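Cys-Gly metallodipeptidase DUG1 (Saccharomyces cerevisiae, PDB 4G1P) hydrolyses the dipeptide Cys-Gly as a metal-dependent homodimeric M20-family peptidase and is the catalytic component of the complex that degrades glutathione. Local coordinates at residues Leu98-Tyr103 with Cys166-Glu171; Ile198-Trp203 with Gly421-Thr426; Pro209-Gly214 with Leu438-Gly443; Tyr213-Cys218 with Thr417-Ser422. All blocks are in the same frame, centred on the assembly; numbering follows the deposited sequence.

How the interactions relate
Interaction 1 closes along the chain before the others open. Interactions 2 and 3 alternate along the chain, and 2 and 4 end on the same residues, sharing Gly-421 and Ser-422. Interaction 1 lies in the six-stranded sheet, on strands 96-102 and 162-168. Interaction 2 joins two loops at the metal site, with its centre about 11 Å from that of interaction 1. Interactions 3 and 4 both use strand 210-226 and share Tyr-213 and Gly-214; their centres are about 10 Å apart. Interaction 3 ties this strand to the edge of the six-stranded sheet, and interaction 4 pairs it with strand 415-419. Residues distant in sequence thus meet around the zinc ions and the bound cysteine and glycine.

Interaction 1 of 4, residues Leu98-Tyr103 with Cys166-Glu171; sequences LVYGHY and CFEGME. With GLY (glycine), chain D.
The carboxylate of Glu-171 lies flat against the imidazole of His-102, the planes only 2° apart. A bend in the Glu-171 chain (chi2 -94°) lays the acid over the ring. Glu-171 CB sits over the same ring, 3.5 Å from the His-102 centroid. His-102 ND1 bonds to Asp-104 O and NE2 weakly to Asp-137, beside the zinc site to which His-102 probably belongs. Strands 98-102 and 166-168, which lead to this stack, run parallel. Cys-166 N donates to Val-99 O at 3.0 Å. Tyr-103 N bonds to Glu-168 O at 2.9 Å. The Tyr-103 ring puts one face over Gly-169 CA, 3.7 Å from centroid to carbon, while its hydroxyl bonds to Pro-82 O. A leucine in place of Tyr-103 would probably leave the Pro-82 carbonyl without this partner and Gly-169 without its aromatic cover. Tyr-100 OH donates to the anti lone pair of Glu-168 OE2 at 2.7 Å, and Ser-175 OG also bonds there, so two hydroxyls grip one oxygen of this buried acid. Glu-171 OE2 comes 3.1 Å from O of the bound glycine, which places this acid, probably the proton acceptor, at the ligand.

Interaction 2 of 4, residues Ile198-Trp203 with Gly421-Thr426; sequences ISDNYW and GSIPIT. With CYS (cysteine), chain E.
Ile-423 reaches between Ile-198 and Asp-200 with the end of its side chain. Ile-423 CD1 lies 3.7 Å from Asp-200 CB and also touches Ile-198 CG2. The same methyl rests against the backbone oxygen of Asp-200. The Ile-423 chain is extended beyond CB (chi2 168°), and this carries CD1 to Asp-200. Ile-198 and Ile-423 lie alongside each other and run opposite ways. The other branch of Ile-198 covers the next residues: Ile-198 CD1 is 4.3 Å from Ile-425 CD1 and 4.4 Å from Thr-426 CB. The contact is made by apolar carbons, apart from the Asp-200 backbone oxygen, yet both segments carry active-site residues. Asp-200 binds a zinc ion together with Asp-137. Ser-422, next to Ile-423, lines the pockets of the bound cysteine and glycine. Ser-422 N is 3.6 Å from O of the bound cysteine.

A second layer sets the two loops. Residues Ile-423 to Thr-426 form a type I turn, closed by Thr-426 N to Ile-423 O at 3.0 Å. On the other loop, Ser-199 OG bonds to Leu-440 O, and Tyr-202 packs on Ile-236 of the second subunit.

Around this lie regular elements of the fold. Segment 198-203 leaves strand 195-198, and segment 421-426 leads from strand 415-419 into helix 426-433. Tyr-100 of strand 96-102 touches Ile-198, Ile-423 and Ile-425, while Leu-215 of strand 210-226 packs on Ile-423 and Thr-426.

Interaction 3 of 4, residues Pro209-Gly214 with Leu438-Gly443; sequences PVLTYG and LLLPMG
A single antiparallel bridge, the hydrogen-bonded pair Thr-212 and Leu-439, joins the start of strand 210-226 to strand 437-439. The latter is an outermost strand of the six-stranded sheet within this chain. Thr-212 N donates to Leu-439 O at 3.2 Å, and the bond is nearly straight (167° at the hydrogen). The two side chains then cross, with Thr-212 CG2 3.6 Å from Leu-439 CD1. In Thr-212 the methyl is anti to the backbone N, and this turns it onto the leucine. Its OG1 bonds instead to Asn-201 ND2. In the M20 alpha/beta catalytic fold the contact lies where the six-stranded sheet meets the sheet built around strand 210-226. Side chains flank the bridge on the 209-211 side. Val-210 slants across the Pro-441 ring, with Val-210 CG2 3.5 Å from Pro-441 CG. Leu-211 and Leu-440 run alongside each other in one direction, their CD2 atoms 4.0 Å apart. Helices close over these leucines: Leu-211 touches Ala-402 of helix 397-410, and Leu-440 packs on Thr-467 and Met-468 of helix 458-477. On its other edge strand 210-226 is bonded to strand 415-419, through Leu-211 and Asp-415.

Interaction 4 of 4, residues Tyr213-Cys218 with Thr417-Ser422; sequences YGLRGC and TREGGS. With CYS (cysteine), chain E.
Tyr-213 and Arg-418 pack across a parallel strand pair, 213-215 with 417-419, in the sheet built around strand 210-226 of this M20 peptidase. This is the tight part of the contact. Tyr-213 N donates to Thr-417 O at 2.9 Å, and Glu-419 N bonds back to Gly-214 O. Tyr-213 CG lies between the backbone N and the carbonyl carbon (chi1 66°), and the ring receives Arg-418 CG over one face, 3.9 Å from the centroid in a CH-pi contact. Replacing Tyr-213 by an alanine removes the ring, and would probably leave the Arg-418 stem without its cover and freer to turn. Further along, Leu-215 CD2 meets Glu-419 CB at 3.6 Å.

Past Glu-419 the pairing loosens. The chain turns through Gly-420 and Gly-421, where Glu-419 OE1 accepts from Gly-421 N at 2.7 Å. Arg-216 N bonds to Glu-419 O and only weakly to Gly-421 O. The guanidinium meets Gly-420 O at its edge, also through a weak bond from NH1. Its stronger partners lie elsewhere: Arg-216 NH2 bonds to Tyr-316 O and to Gly-238 O of the second subunit. This looser side is still buried and borders the substrate pocket. Ser-422 OG donates to Arg-216 O at 2.6 Å, from above the carbonyl plane. Next to it, Cys-218 SG lies 3.7 Å from SG of the bound cysteine.

Interaction 1 of 4, residues Leu98-Tyr103 with Cys166-Glu171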
loop_
_atom_site.group_PDB
_atom_site.type_symbol
_atom_site.label_atom_id
_atom_site.label_comp_id
_atom_site.label_asym_id
_atom_site.label_seq_id
_atom_site.Cartn_x
_atom_site.Cartn_y
_atom_site.Cartn_z
ATOM N N LEU A 98 5.893 1.699 -40.676
ATOM C CA LEU A 98 4.968 1.900 -39.571
ATOM C C LEU A 98 5.779 2.142 -38.309
ATOM O O LEU A 98 6.675 1.345 -37.967
ATOM C CB LEU A 98 4.057 0.685 -39.397
ATOM C CG LEU A 98 3.154 0.646 -38.158
ATOM C CD1 LEU A 98 2.396 1.929 -38.043
ATOM C CD2 LEU A 98 2.169 -0.487 -38.247
ATOM N N VAL A 99 5.489 3.254 -37.633
ATOM C CA VAL A 99 6.089 3.502 -36.326
ATOM C C VAL A 99 5.052 3.402 -35.224
ATOM O O VAL A 99 3.943 3.926 -35.340
ATOM C CB VAL A 99 6.843 4.855 -36.242
ATOM C CG1 VAL A 99 8.033 4.847 -37.179
ATOM C CG2 VAL A 99 5.918 6.029 -36.546
ATOM N N TYR A 100 5.433 2.713 -34.155
ATOM C CA TYR A 100 4.583 2.523 -32.986
ATOM C C TYR A 100 5.233 3.115 -31.746
ATOM O O TYR A 100 6.463 3.053 -31.582
ATOM C CB TYR A 100 4.356 1.037 -32.759
ATOM C CG TYR A 100 3.946 0.670 -31.351
ATOM C CD1 TYR A 100 4.899 0.452 -30.353
ATOM C CD2 TYR A 100 2.608 0.508 -31.026
ATOM C CE1 TYR A 100 4.525 0.128 -29.076
ATOM C CE2 TYR A 100 2.228 0.164 -29.755
ATOM C CZ TYR A 100 3.187 -0.024 -28.785
ATOM O OH TYR A 100 2.799 -0.368 -27.522
ATOM N N GLY A 101 4.394 3.656 -30.863
ATOM C CA GLY A 101 4.814 4.153 -29.564
ATOM C C GLY A 101 3.602 4.263 -28.656
ATOM O O GLY A 101 2.497 3.838 -29.013
ATOM N N HIS A 102 3.777 4.837 -27.477
ATOM C CA HIS A 102 2.645 4.942 -26.579
ATOM C C HIS A 102 2.618 6.241 -25.812
ATOM O O HIS A 102 3.653 6.737 -25.349
ATOM C CB HIS A 102 2.561 3.737 -25.637
ATOM C CG HIS A 102 3.655 3.662 -24.615
ATOM N ND1 HIS A 102 3.566 4.273 -23.381
ATOM C CD2 HIS A 102 4.837 2.994 -24.620
ATOM C CE1 HIS A 102 4.661 4.009 -22.685
ATOM N NE2 HIS A 102 5.445 3.232 -23.413
ATOM N N TYR A 103 1.417 6.786 -25.675
ATOM C CA TYR A 103 1.262 8.101 -25.083
ATOM C C TYR A 103 0.774 8.115 -23.637
ATOM O O TYR A 103 0.704 9.183 -23.034
ATOM C CB TYR A 103 0.373 8.969 -25.952
ATOM C CG TYR A 103 -1.034 8.467 -26.147
ATOM C CD1 TYR A 103 -2.005 8.663 -25.169
ATOM C CD2 TYR A 103 -1.416 7.836 -27.337
ATOM C CE1 TYR A 103 -3.314 8.222 -25.350
ATOM C CE2 TYR A 103 -2.720 7.400 -27.527
ATOM C CZ TYR A 103 -3.668 7.600 -26.524
ATOM O OH TYR A 103 -4.965 7.180 -26.693
ATOM N N CYS A 166 1.010 4.260 -35.379
ATOM C CA CYS A 166 0.145 3.463 -34.527
ATOM C C CYS A 166 0.502 3.729 -33.048
ATOM O O CYS A 166 1.343 3.054 -32.463
ATOM C CB CYS A 166 0.266 1.977 -34.889
ATOM S SG CYS A 166 -0.773 0.884 -33.879
ATOM N N PHE A 167 -0.130 4.741 -32.466
ATOM C CA PHE A 167 0.178 5.195 -31.107
ATOM C C PHE A 167 -0.944 4.816 -30.132
ATOM O O PHE A 167 -2.074 5.294 -30.261
ATOM C CB PHE A 167 0.371 6.718 -31.100
ATOM C CG PHE A 167 1.555 7.202 -31.914
ATOM C CD1 PHE A 167 2.668 6.396 -32.114
ATOM C CD2 PHE A 167 1.561 8.487 -32.463
ATOM C CE1 PHE A 167 3.769 6.855 -32.862
ATOM C CE2 PHE A 167 2.658 8.961 -33.213
ATOM C CZ PHE A 167 3.764 8.146 -33.405
ATOM N N GLU A 168 -0.651 3.952 -29.166
ATOM C CA GLU A 168 -1.683 3.522 -28.219
ATOM C C GLU A 168 -1.522 4.256 -26.902
ATOM O O GLU A 168 -0.516 4.937 -26.690
ATOM C CB GLU A 168 -1.636 2.007 -27.965
ATOM C CG GLU A 168 -0.413 1.554 -27.161
ATOM C CD GLU A 168 -0.626 0.238 -26.432
ATOM O OE1 GLU A 168 -1.740 0.003 -25.926
ATOM O OE2 GLU A 168 0.323 -0.564 -26.361
ATOM N N GLY A 169 -2.513 4.102 -26.023
ATOM C CA GLY A 169 -2.502 4.733 -24.714
ATOM C C GLY A 169 -2.819 3.757 -23.588
ATOM O O GLY A 169 -3.340 4.144 -22.535
ATOM N N MET A 170 -2.498 2.485 -23.803
ATOM C CA MET A 170 -2.687 1.478 -22.770
ATOM C C MET A 170 -1.424 0.655 -22.550
ATOM O O MET A 170 -1.487 -0.431 -21.974
ATOM C CB MET A 170 -3.855 0.543 -23.114
ATOM C CG MET A 170 -5.245 1.104 -22.818
ATOM S SD MET A 170 -5.536 1.434 -21.068
ATOM C CE MET A 170 -5.915 -0.190 -20.445
ATOM N N GLU A 171 -0.278 1.157 -23.000
ATOM C CA GLU A 171 0.943 0.351 -22.916
ATOM C C GLU A 171 1.335 0.052 -21.474
ATOM O O GLU A 171 1.794 -1.044 -21.171
ATOM C CB GLU A 171 2.104 1.007 -23.658
ATOM C CG GLU A 171 3.197 0.047 -24.106
ATOM C CD GLU A 171 4.362 -0.072 -23.118
ATOM O OE1 GLU A 171 4.297 0.523 -22.015
ATOM O OE2 GLU A 171 5.350 -0.772 -23.453
HETATM N N GLY D . 8.303 -0.070 -19.774
HETATM C CA GLY D . 6.975 -0.102 -20.356
HETATM C C GLY D . 6.454 -1.485 -20.071
HETATM O O GLY D . 6.385 -2.333 -20.955
#

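Interaction 2 of 4, residues Ile198-Trp203 with Gly421-Thr426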
loop_
_atom_site.group_PDB
_atom_site.type_symbol
_atom_site.label_atom_id
_atom_site.label_comp_id
_atom_site.label_asym_id
_atom_site.label_seq_id
_atom_site.Cartn_x
_atom_site.Cartn_y
_atom_site.Cartn_z
ATOM N N ILE A 198 10.163 0.746 -33.804
ATOM C CA ILE A 198 9.671 1.108 -32.485
ATOM C C ILE A 198 10.782 1.766 -31.701
ATOM O O ILE A 198 11.891 1.228 -31.619
ATOM C CB ILE A 198 9.203 -0.121 -31.698
ATOM C CG1 ILE A 198 7.936 -0.701 -32.304
ATOM C CG2 ILE A 198 8.932 0.242 -30.250
ATOM C CD1 ILE A 198 7.523 -2.027 -31.669
ATOM N N SER A 199 10.490 2.932 -31.131
ATOM C CA SER A 199 11.413 3.574 -30.225
ATOM C C SER A 199 10.784 3.581 -28.847
ATOM O O SER A 199 10.015 4.470 -28.511
ATOM C CB SER A 199 11.685 4.997 -30.686
ATOM O OG SER A 199 12.728 5.570 -29.934
ATOM N N ASP A 200 11.105 2.580 -28.046
ATOM C CA ASP A 200 10.439 2.404 -26.769
ATOM C C ASP A 200 11.308 1.628 -25.792
ATOM O O ASP A 200 10.812 0.841 -24.990
ATOM C CB ASP A 200 9.123 1.659 -26.979
ATOM C CG ASP A 200 8.068 2.022 -25.944
ATOM O OD1 ASP A 200 8.355 2.810 -25.021
ATOM O OD2 ASP A 200 6.941 1.506 -26.049
ATOM N N ASN A 201 12.614 1.831 -25.881
ATOM C CA ASN A 201 13.532 1.305 -24.889
ATOM C C ASN A 201 14.745 2.203 -24.824
ATOM O O ASN A 201 14.661 3.352 -25.219
ATOM C CB ASN A 201 13.903 -0.152 -25.177
ATOM C CG ASN A 201 14.718 -0.313 -26.440
ATOM O OD1 ASN A 201 14.414 0.289 -27.477
ATOM N ND2 ASN A 201 15.775 -1.119 -26.356
ATOM N N TYR A 202 15.870 1.688 -24.335
ATOM C CA TYR A 202 17.005 2.539 -23.958
ATOM C C TYR A 202 18.305 1.877 -24.326
ATOM O O TYR A 202 18.342 0.669 -24.543
ATOM C CB TYR A 202 16.983 2.788 -22.442
ATOM C CG TYR A 202 15.574 2.801 -21.931
ATOM C CD1 TYR A 202 14.951 1.621 -21.523
ATOM C CD2 TYR A 202 14.830 3.973 -21.938
ATOM C CE1 TYR A 202 13.630 1.623 -21.103
ATOM C CE2 TYR A 202 13.518 3.983 -21.517
ATOM C CZ TYR A 202 12.918 2.811 -21.100
ATOM O OH TYR A 202 11.601 2.823 -20.686
ATOM N N TRP A 203 19.372 2.672 -24.373
ATOM C CA TRP A 203 20.720 2.139 -24.491
ATOM C C TRP A 203 20.942 1.262 -23.296
ATOM O O TRP A 203 20.321 1.451 -22.254
ATOM C CB TRP A 203 21.762 3.250 -24.429
ATOM C CG TRP A 203 21.753 4.183 -25.570
ATOM C CD1 TRP A 203 20.950 4.130 -26.668
ATOM C CD2 TRP A 203 22.598 5.326 -25.741
ATOM N NE1 TRP A 203 21.236 5.176 -27.513
ATOM C CE2 TRP A 203 22.245 5.926 -26.966
ATOM C CE3 TRP A 203 23.612 5.905 -24.975
ATOM C CZ2 TRP A 203 22.878 7.068 -27.448
ATOM C CZ3 TRP A 203 24.237 7.039 -25.453
ATOM C CH2 TRP A 203 23.868 7.607 -26.679
ATOM N N GLY A 421 13.583 -5.290 -20.630
ATOM C CA GLY A 421 12.218 -4.803 -20.639
ATOM C C GLY A 421 11.380 -5.485 -21.699
ATOM O O GLY A 421 11.855 -6.403 -22.371
ATOM N N SER A 422 10.143 -5.015 -21.860
ATOM C CA SER A 422 9.178 -5.646 -22.742
ATOM C C SER A 422 8.392 -4.642 -23.556
ATOM O O SER A 422 8.058 -3.561 -23.083
ATOM C CB SER A 422 8.200 -6.459 -21.922
ATOM O OG SER A 422 8.913 -7.338 -21.095
ATOM N N ILE A 423 8.092 -5.003 -24.793
ATOM C CA ILE A 423 7.152 -4.236 -25.584
ATOM C C ILE A 423 6.200 -5.230 -26.199
ATOM O O ILE A 423 6.375 -5.642 -27.318
ATOM C CB ILE A 423 7.837 -3.437 -26.675
ATOM C CG1 ILE A 423 8.962 -2.582 -26.084
ATOM C CG2 ILE A 423 6.821 -2.579 -27.389
ATOM C CD1 ILE A 423 9.895 -1.966 -27.120
ATOM N N PRO A 424 5.184 -5.630 -25.440
ATOM C CA PRO A 424 4.214 -6.668 -25.789
ATOM C C PRO A 424 3.827 -6.834 -27.271
ATOM O O PRO A 424 3.863 -7.986 -27.700
ATOM C CB PRO A 424 3.007 -6.281 -24.941
ATOM C CG PRO A 424 3.647 -5.761 -23.686
ATOM C CD PRO A 424 4.901 -5.050 -24.115
ATOM N N ILE A 425 3.462 -5.789 -28.020
ATOM C CA ILE A 425 2.941 -6.027 -29.382
ATOM C C ILE A 425 3.984 -6.241 -30.459
ATOM O O ILE A 425 3.623 -6.469 -31.617
ATOM C CB ILE A 425 2.000 -4.910 -29.929
ATOM C CG1 ILE A 425 2.406 -3.544 -29.390
ATOM C CG2 ILE A 425 0.528 -5.247 -29.694
ATOM C CD1 ILE A 425 3.697 -3.056 -29.955
ATOM N N THR A 426 5.257 -6.120 -30.092
ATOM C CA THR A 426 6.342 -6.252 -31.041
ATOM C C THR A 426 6.188 -7.542 -31.866
ATOM O O THR A 426 6.252 -7.510 -33.089
ATOM C CB THR A 426 7.715 -6.174 -30.348
ATOM O OG1 THR A 426 8.758 -6.373 -31.317
ATOM C CG2 THR A 426 7.825 -7.250 -29.290
HETATM N N CYS E . 6.110 -1.706 -18.808
HETATM C CA CYS E . 5.874 -3.037 -18.285
HETATM C C CYS E . 7.202 -3.798 -18.247
HETATM O O CYS E . 7.896 -3.912 -19.257
HETATM C CB CYS E . 4.816 -3.768 -19.115
HETATM S SG CYS E . 4.413 -5.384 -18.525
#

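Interaction 3 of 4, residues Pro209-Gly214 with Leu438-Gly443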
loop_
_atom_site.group_PDB
_atom_site.type_symbol
_atom_site.label_atom_id
_atom_site.label_comp_id
_atom_site.label_asym_id
_atom_site.label_seq_id
_atom_site.Cartn_x
_atom_site.Cartn_y
_atom_site.Cartn_z
ATOM N N PRO A 209 25.443 4.142 -27.965
ATOM C CA PRO A 209 24.157 3.796 -28.577
ATOM C C PRO A 209 24.071 2.322 -28.926
ATOM O O PRO A 209 25.096 1.665 -29.090
ATOM C CB PRO A 209 24.126 4.652 -29.849
ATOM C CG PRO A 209 25.547 5.008 -30.109
ATOM C CD PRO A 209 26.204 5.103 -28.776
ATOM N N VAL A 210 22.854 1.804 -29.017
ATOM C CA VAL A 210 22.641 0.389 -29.294
ATOM C C VAL A 210 21.506 0.224 -30.289
ATOM O O VAL A 210 20.706 1.130 -30.500
ATOM C CB VAL A 210 22.286 -0.438 -28.000
ATOM C CG1 VAL A 210 23.237 -0.128 -26.870
ATOM C CG2 VAL A 210 20.871 -0.168 -27.557
ATOM N N LEU A 211 21.443 -0.938 -30.911
ATOM C CA LEU A 211 20.235 -1.318 -31.615
ATOM C C LEU A 211 19.757 -2.617 -30.977
ATOM O O LEU A 211 20.563 -3.480 -30.591
ATOM C CB LEU A 211 20.484 -1.461 -33.117
ATOM C CG LEU A 211 20.960 -0.171 -33.794
ATOM C CD1 LEU A 211 21.215 -0.419 -35.251
ATOM C CD2 LEU A 211 19.941 0.949 -33.621
ATOM N N THR A 212 18.447 -2.737 -30.826
ATOM C CA THR A 212 17.914 -3.787 -30.004
ATOM C C THR A 212 17.214 -4.819 -30.844
ATOM O O THR A 212 16.324 -4.494 -31.620
ATOM C CB THR A 212 17.006 -3.214 -28.913
ATOM O OG1 THR A 212 17.804 -2.411 -28.036
ATOM C CG2 THR A 212 16.351 -4.332 -28.104
ATOM N N TYR A 213 17.632 -6.071 -30.697
ATOM C CA TYR A 213 17.069 -7.150 -31.500
ATOM C C TYR A 213 16.258 -8.178 -30.697
ATOM O O TYR A 213 15.775 -9.167 -31.265
ATOM C CB TYR A 213 18.169 -7.838 -32.326
ATOM C CG TYR A 213 19.218 -8.578 -31.513
ATOM C CD1 TYR A 213 20.364 -7.934 -31.065
ATOM C CD2 TYR A 213 19.066 -9.920 -31.210
ATOM C CE1 TYR A 213 21.312 -8.600 -30.336
ATOM C CE2 TYR A 213 20.004 -10.591 -30.476
ATOM C CZ TYR A 213 21.127 -9.935 -30.043
ATOM O OH TYR A 213 22.071 -10.621 -29.314
ATOM N N GLY A 214 16.095 -7.945 -29.392
ATOM C CA GLY A 214 15.367 -8.877 -28.535
ATOM C C GLY A 214 14.705 -8.314 -27.284
ATOM O O GLY A 214 15.279 -7.488 -26.574
ATOM N N LEU A 438 12.348 -3.306 -36.122
ATOM C CA LEU A 438 13.557 -2.738 -35.542
ATOM C C LEU A 438 13.245 -1.951 -34.259
ATOM O O LEU A 438 12.297 -1.164 -34.227
ATOM C CB LEU A 438 14.203 -1.811 -36.556
ATOM C CG LEU A 438 15.195 -0.813 -35.974
ATOM C CD1 LEU A 438 16.487 -1.511 -35.613
ATOM C CD2 LEU A 438 15.442 0.313 -36.963
ATOM N N LEU A 439 14.036 -2.155 -33.208
ATOM C CA LEU A 439 13.927 -1.318 -32.016
ATOM C C LEU A 439 15.046 -0.289 -31.945
ATOM O O LEU A 439 16.216 -0.644 -31.873
ATOM C CB LEU A 439 13.943 -2.164 -30.754
ATOM C CG LEU A 439 12.895 -3.254 -30.674
ATOM C CD1 LEU A 439 12.954 -3.849 -29.304
ATOM C CD2 LEU A 439 11.528 -2.695 -30.969
ATOM N N LEU A 440 14.669 0.987 -31.938
ATOM C CA LEU A 440 15.617 2.102 -32.003
ATOM C C LEU A 440 15.536 2.943 -30.741
ATOM O O LEU A 440 14.846 3.963 -30.711
ATOM C CB LEU A 440 15.269 3.006 -33.189
ATOM C CG LEU A 440 16.363 3.691 -34.009
ATOM C CD1 LEU A 440 15.777 4.849 -34.775
ATOM C CD2 LEU A 440 17.549 4.128 -33.175
ATOM N N PRO A 441 16.259 2.533 -29.700
ATOM C CA PRO A 441 16.234 3.224 -28.402
ATOM C C PRO A 441 16.637 4.687 -28.513
ATOM O O PRO A 441 17.630 5.024 -29.146
ATOM C CB PRO A 441 17.290 2.476 -27.588
ATOM C CG PRO A 441 18.223 1.919 -28.610
ATOM C CD PRO A 441 17.334 1.534 -29.779
ATOM N N MET A 442 15.869 5.566 -27.893
ATOM C CA MET A 442 16.288 6.946 -27.844
ATOM C C MET A 442 17.178 7.184 -26.644
ATOM O O MET A 442 18.314 7.640 -26.789
ATOM C CB MET A 442 15.096 7.886 -27.788
ATOM C CG MET A 442 15.489 9.332 -27.569
ATOM S SD MET A 442 14.214 10.414 -28.189
ATOM C CE MET A 442 14.720 10.615 -29.902
ATOM N N GLY A 443 16.663 6.876 -25.459
ATOM C CA GLY A 443 17.340 7.268 -24.238
ATOM C C GLY A 443 18.402 6.332 -23.684
ATOM O O GLY A 443 18.747 5.303 -24.287
#

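Interaction 4 of 4, residues Tyr213-Cys218 with Thr417-Ser422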
loop_
_atom_site.group_PDB
_atom_site.type_symbol
_atom_site.label_atom_id
_atom_site.label_comp_id
_atom_site.label_asym_id
_atom_site.label_seq_id
_atom_site.Cartn_x
_atom_site.Cartn_y
_atom_site.Cartn_z
ATOM N N TYR A 213 17.632 -6.071 -30.697
ATOM C CA TYR A 213 17.069 -7.150 -31.500
ATOM C C TYR A 213 16.258 -8.178 -30.697
ATOM O O TYR A 213 15.775 -9.167 -31.265
ATOM C CB TYR A 213 18.169 -7.838 -32.326
ATOM C CG TYR A 213 19.218 -8.578 -31.513
ATOM C CD1 TYR A 213 20.364 -7.934 -31.065
ATOM C CD2 TYR A 213 19.066 -9.920 -31.210
ATOM C CE1 TYR A 213 21.312 -8.600 -30.336
ATOM C CE2 TYR A 213 20.004 -10.591 -30.476
ATOM C CZ TYR A 213 21.127 -9.935 -30.043
ATOM O OH TYR A 213 22.071 -10.621 -29.314
ATOM N N GLY A 214 16.095 -7.945 -29.392
ATOM C CA GLY A 214 15.367 -8.877 -28.535
ATOM C C GLY A 214 14.705 -8.314 -27.284
ATOM O O GLY A 214 15.279 -7.488 -26.574
ATOM N N LEU A 215 13.494 -8.776 -26.997
ATOM C CA LEU A 215 12.783 -8.360 -25.791
ATOM C C LEU A 215 12.337 -9.552 -24.968
ATOM O O LEU A 215 11.912 -10.569 -25.512
ATOM C CB LEU A 215 11.533 -7.573 -26.159
ATOM C CG LEU A 215 11.710 -6.212 -26.807
ATOM C CD1 LEU A 215 10.493 -5.919 -27.630
ATOM C CD2 LEU A 215 11.888 -5.170 -25.732
ATOM N N ARG A 216 12.402 -9.422 -23.648
ATOM C CA ARG A 216 11.778 -10.412 -22.791
ATOM C C ARG A 216 10.292 -10.141 -22.760
ATOM O O ARG A 216 9.867 -8.999 -22.879
ATOM C CB ARG A 216 12.271 -10.271 -21.374
ATOM C CG ARG A 216 13.632 -10.773 -21.083
ATOM C CD ARG A 216 14.059 -10.010 -19.879
ATOM N NE ARG A 216 14.681 -10.803 -18.847
ATOM C CZ ARG A 216 15.062 -10.304 -17.679
ATOM N NH1 ARG A 216 14.856 -9.025 -17.413
ATOM N NH2 ARG A 216 15.653 -11.081 -16.784
ATOM N N GLY A 217 9.501 -11.187 -22.573
ATOM C CA GLY A 217 8.087 -11.007 -22.341
ATOM C C GLY A 217 7.827 -10.745 -20.863
ATOM O O GLY A 217 8.750 -10.625 -20.050
ATOM N N CYS A 218 6.556 -10.654 -20.510
ATOM C CA CYS A 218 6.190 -10.370 -19.136
ATOM C C CYS A 218 4.831 -10.980 -18.773
ATOM O O CYS A 218 3.823 -10.746 -19.442
ATOM C CB CYS A 218 6.208 -8.855 -18.867
ATOM S SG CYS A 218 5.983 -8.421 -17.112
ATOM N N THR A 417 22.103 -5.289 -29.005
ATOM C CA THR A 417 21.734 -5.684 -27.655
ATOM C C THR A 417 20.339 -6.248 -27.601
ATOM O O THR A 417 19.518 -6.031 -28.493
ATOM C CB THR A 417 21.745 -4.484 -26.703
ATOM O OG1 THR A 417 20.780 -3.528 -27.157
ATOM C CG2 THR A 417 23.109 -3.833 -26.658
ATOM N N ARG A 418 20.067 -6.966 -26.525
ATOM C CA ARG A 418 18.710 -7.372 -26.236
ATOM C C ARG A 418 18.184 -6.483 -25.127
ATOM O O ARG A 418 18.888 -5.590 -24.670
ATOM C CB ARG A 418 18.674 -8.855 -25.888
ATOM C CG ARG A 418 19.043 -9.702 -27.093
ATOM C CD ARG A 418 19.314 -11.133 -26.727
ATOM N NE ARG A 418 18.086 -11.857 -26.429
ATOM C CZ ARG A 418 18.011 -13.178 -26.383
ATOM N NH1 ARG A 418 19.086 -13.906 -26.639
ATOM N NH2 ARG A 418 16.864 -13.767 -26.101
ATOM N N GLU A 419 16.937 -6.701 -24.729
ATOM C CA GLU A 419 16.305 -5.879 -23.705
ATOM C C GLU A 419 15.761 -6.728 -22.569
ATOM O O GLU A 419 15.127 -7.768 -22.801
ATOM C CB GLU A 419 15.144 -5.086 -24.298
ATOM C CG GLU A 419 15.364 -3.599 -24.361
ATOM C CD GLU A 419 15.553 -2.963 -23.002
ATOM O OE1 GLU A 419 14.794 -3.307 -22.069
ATOM O OE2 GLU A 419 16.465 -2.112 -22.877
ATOM N N GLY A 420 15.999 -6.266 -21.346
ATOM C CA GLY A 420 15.369 -6.849 -20.175
ATOM C C GLY A 420 13.900 -6.472 -20.115
ATOM O O GLY A 420 13.064 -7.230 -19.624
ATOM N N GLY A 421 13.583 -5.290 -20.630
ATOM C CA GLY A 421 12.218 -4.803 -20.639
ATOM C C GLY A 421 11.380 -5.485 -21.699
ATOM O O GLY A 421 11.855 -6.403 -22.371
ATOM N N SER A 422 10.143 -5.015 -21.860
ATOM C CA SER A 422 9.178 -5.646 -22.742
ATOM C C SER A 422 8.392 -4.642 -23.556
ATOM O O SER A 422 8.058 -3.561 -23.083
ATOM C CB SER A 422 8.200 -6.459 -21.922
ATOM O OG SER A 422 8.913 -7.338 -21.095
HETATM N N CYS E . 6.110 -1.706 -18.808
HETATM C CA CYS E . 5.874 -3.037 -18.285
HETATM C C CYS E . 7.202 -3.798 -18.247
HETATM O O CYS E . 7.896 -3.912 -19.257
HETATM C CB CYS E . 4.816 -3.768 -19.115
HETATM S SG CYS E . 4.413 -5.384 -18.525
#